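Putative arylalkylamine N-Acetyltransferase 7 (PDB 4FD7) probably transfers an acetyl group from acetyl-CoA to an amine substrate, as a member of the GNAT family of N-acetyltransferases. Local coordinates at residues I121-A124 with I125-T128; Y210-L213 with A214-D217. One frame throughout, in Å; residues are numbered along the deposited sequence.

Overall arrangement
Both contacts are local, each made within a single helix by residues three to five positions apart. Contact 1 comes first along the chain, in the opening turns of helix 120-136; contact 2 follows much later and takes in all of the short helix 210-216, which comes between strands 203-209 and 229-236 of the three-stranded antiparallel sheet along the chain. Their centres are about 13 Å apart, on the same side of the chain's centre. The two helices touch where Thr-128 CG2 packs 3.8 Å from Leu-213 CD1, and Arg-219, just beyond the second helix, reaches back to Asp-127. Side-chain packing and a charge pair thus join the long helix to the C-terminal part of this GNAT-type fold.

Contact 1: I121-A124 with I125-T128; sequences IFQA and IYDT
Phe-122 and Ile-125 form the apolar centre, their side chains crossing at about a right angle, with Phe-122 CD1 4.2 Å from Ile-125 CB. The same ring reaches Tyr-126 through CE2, which lies 4.1 Å from Tyr-126 CB. Phe-122 holds CG anti to its own N (chi1 -166°), which swings the ring along the helix toward these two residues. Ile-125 also meets Ile-121, one turn back, CD1 against CG2.

Also buried, Ala-124 O takes two bonds from Thr-128, one from the backbone N and a shorter one from OG1 (2.6 Å), arriving from opposite faces of the carbonyl plane. The hydroxyl thereby folds back on its own helix, and OG1 also bonds to Tyr-222 OH. Ile-125 N, Tyr-126 N and Asp-127 N bond to the O atoms of Ile-121, Phe-122 and Gln-123, the alpha-helical i to i+4 spacing that also pairs Ile-121 with Ile-125 and Gln-123 with Asp-127.

At the polar edge Gln-123 bends at chi2 (79°) and sends NE2 to Asp-127 OD1 at 3.2 Å. The carboxylate oxygen lies in the amide plane, whereas NE2 approaches on the syn side, 30° out of the carboxylate plane. Asp-127 OD2 forms a salt bridge with Arg-219, while Gln-123 OE1 accepts from Phe-117 N and NE2 also serves Ala-115 O, so the amide is gripped at both ends.

Around this stretch of helix 120-136, Phe-122 packs on helix 68-81, and Ile-125 and Thr-128 on helix 57-62.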
# COMPACT_ATOMS: atom_id res chain seq x y z
N ILE A 121 3.36 18.73 4.96
CA ILE A 121 2.31 17.72 5.02
C ILE A 121 2.82 16.31 4.69
O ILE A 121 2.69 15.38 5.51
CB ILE A 121 1.16 18.09 4.07
CG1 ILE A 121 0.31 19.23 4.65
CG2 ILE A 121 0.27 16.86 3.77
CD1 ILE A 121 -0.69 19.80 3.65
N PHE A 122 3.40 16.13 3.50
CA PHE A 122 3.86 14.78 3.19
C PHE A 122 5.11 14.40 3.98
O PHE A 122 5.31 13.23 4.29
CB PHE A 122 4.02 14.48 1.70
CG PHE A 122 4.17 13.01 1.41
CD1 PHE A 122 3.06 12.18 1.48
CD2 PHE A 122 5.41 12.45 1.12
CE1 PHE A 122 3.17 10.80 1.26
CE2 PHE A 122 5.54 11.09 0.89
CZ PHE A 122 4.41 10.24 0.97
N GLN A 123 5.93 15.37 4.35
CA GLN A 123 7.10 15.03 5.14
C GLN A 123 6.64 14.43 6.46
O GLN A 123 7.22 13.45 6.94
CB GLN A 123 8.00 16.23 5.38
CG GLN A 123 9.30 15.84 6.06
CD GLN A 123 10.30 15.25 5.09
OE1 GLN A 123 10.64 15.87 4.09
NE2 GLN A 123 10.76 14.03 5.37
N ALA A 124 5.58 15.01 7.03
CA ALA A 124 5.00 14.49 8.26
C ALA A 124 4.41 13.11 8.05
O ALA A 124 4.59 12.22 8.88
CB ALA A 124 3.95 15.44 8.80
N ILE A 125 3.70 12.90 6.95
CA ILE A 125 3.12 11.57 6.74
C ILE A 125 4.22 10.50 6.60
O ILE A 125 4.23 9.46 7.29
CB ILE A 125 2.20 11.55 5.52
CG1 ILE A 125 0.98 12.42 5.80
CG2 ILE A 125 1.81 10.10 5.15
CD1 ILE A 125 0.15 12.74 4.58
N TYR A 126 5.16 10.78 5.71
CA TYR A 126 6.32 9.94 5.50
C TYR A 126 7.07 9.61 6.80
O TYR A 126 7.35 8.44 7.09
CB TYR A 126 7.27 10.64 4.53
CG TYR A 126 8.49 9.84 4.18
CD1 TYR A 126 9.70 10.07 4.82
CD2 TYR A 126 8.43 8.85 3.21
CE1 TYR A 126 10.82 9.34 4.51
CE2 TYR A 126 9.57 8.09 2.90
CZ TYR A 126 10.76 8.35 3.56
OH TYR A 126 11.90 7.63 3.26
N ASP A 127 7.42 10.64 7.56
CA ASP A 127 8.14 10.46 8.81
C ASP A 127 7.30 9.72 9.85
O ASP A 127 7.84 9.01 10.70
CB ASP A 127 8.58 11.81 9.38
CG ASP A 127 9.61 12.50 8.53
OD1 ASP A 127 10.15 11.83 7.62
OD2 ASP A 127 9.87 13.70 8.77
N THR A 128 5.98 9.88 9.81
CA THR A 128 5.12 9.13 10.73
C THR A 128 5.18 7.63 10.44
O THR A 128 5.41 6.81 11.34
CB THR A 128 3.66 9.57 10.60
OG1 THR A 128 3.56 10.95 10.96
CG2 THR A 128 2.77 8.74 11.52

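Contact 2: Y210-L213 with A214-D217; sequences YGEL and ARVD
Helix 210-216 opens the link between strands 203-209 and 229-236 of the three-stranded antiparallel sheet, with a loop completing it; main-chain bonds run its whole length, and an arginine folds back over its outer side. Ala-214 N bonds to Tyr-210 O, and Arg-215 N to Gly-211 O at 3.1 Å. Val-216 N then bonds to Glu-212 O. Leu-213 O receives Asp-217 N at 2.9 Å, together with a weak bond from Val-216 N, as the chain leaves helical geometry at Asp-217.

On the outer side, Arg-215 bends at chi3 (-59°) and lays its guanidinium back over Glu-212. Glu-212 CA sits under one face, 3.9 Å from the plane and offset toward the rim, while Arg-215 NH2 comes within 4.0 Å of Glu-212 CG. The glutamate chain instead runs extended, its CG anti to the backbone N (chi1 -178°). Its carboxylate and the guanidinium are only 20° from parallel, yet Glu-212 OE1 remains 4.4 Å from Arg-215 NH2, well out of the guanidinium plane. No N-H points at that oxygen, so any attraction is one of charges at a distance.

Elsewhere Leu-213 packs on Thr-128, Tyr-131 and Val-132 of helix 120-136, and Tyr-210 OH bonds to Thr-189 O. Asp-217 OD1 accepts from Arg-219 N just past the helix end. Altogether this is a two-turn alpha-helix on the strand-to-strand connection of the three-stranded sheet, its last i to i+4 bond made by the first non-helical residue.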
# COMPACT_ATOMS: atom_id res chain seq x y z
N TYR A 210 -2.97 7.92 16.43
CA TYR A 210 -2.50 9.20 15.93
C TYR A 210 -2.36 10.24 17.06
O TYR A 210 -1.44 11.07 17.05
CB TYR A 210 -3.36 9.67 14.76
CG TYR A 210 -3.24 8.72 13.58
CD1 TYR A 210 -2.10 8.70 12.79
CD2 TYR A 210 -4.25 7.80 13.30
CE1 TYR A 210 -1.97 7.81 11.72
CE2 TYR A 210 -4.13 6.92 12.24
CZ TYR A 210 -3.00 6.93 11.46
OH TYR A 210 -2.89 6.05 10.41
N GLY A 211 -3.25 10.17 18.05
CA GLY A 211 -3.08 10.98 19.25
C GLY A 211 -1.73 10.77 19.92
O GLY A 211 -1.00 11.73 20.27
N GLU A 212 -1.38 9.50 20.10
CA GLU A 212 -0.11 9.15 20.75
C GLU A 212 1.06 9.56 19.88
O GLU A 212 2.08 10.02 20.39
CB GLU A 212 -0.04 7.66 21.11
CG GLU A 212 1.27 7.27 21.83
CD GLU A 212 1.19 5.94 22.57
OE1 GLU A 212 0.11 5.32 22.59
OE2 GLU A 212 2.22 5.52 23.14
N LEU A 213 0.92 9.39 18.57
CA LEU A 213 1.98 9.81 17.65
C LEU A 213 2.26 11.30 17.78
O LEU A 213 3.41 11.74 17.71
CB LEU A 213 1.62 9.45 16.21
CG LEU A 213 1.73 7.96 15.91
CD1 LEU A 213 0.92 7.61 14.67
CD2 LEU A 213 3.20 7.57 15.73
N ALA A 214 1.19 12.06 17.98
CA ALA A 214 1.33 13.49 18.16
C ALA A 214 2.04 13.78 19.47
O ALA A 214 2.76 14.78 19.58
CB ALA A 214 -0.02 14.19 18.09
N ARG A 215 1.85 12.92 20.47
CA ARG A 215 2.66 13.04 21.70
C ARG A 215 4.13 12.65 21.50
O ARG A 215 5.01 13.14 22.20
CB ARG A 215 2.02 12.26 22.86
CG ARG A 215 0.66 12.79 23.25
CD ARG A 215 0.31 12.47 24.70
NE ARG A 215 0.30 11.04 24.97
CZ ARG A 215 -0.71 10.23 24.67
NH1 ARG A 215 -1.80 10.71 24.08
NH2 ARG A 215 -0.64 8.94 24.95
N VAL A 216 4.40 11.78 20.53
CA VAL A 216 5.77 11.41 20.19
C VAL A 216 6.50 12.55 19.47
O VAL A 216 7.65 12.87 19.80
CB VAL A 216 5.82 10.13 19.33
CG1 VAL A 216 7.15 10.01 18.59
CG2 VAL A 216 5.59 8.90 20.19
N ASP A 217 5.82 13.16 18.50
CA ASP A 217 6.35 14.27 17.72
C ASP A 217 5.17 15.15 17.30
O ASP A 217 4.20 14.65 16.71
CB ASP A 217 7.12 13.75 16.49
CG ASP A 217 7.85 14.84 15.71
OD1 ASP A 217 7.27 15.92 15.44
OD2 ASP A 217 9.01 14.61 15.32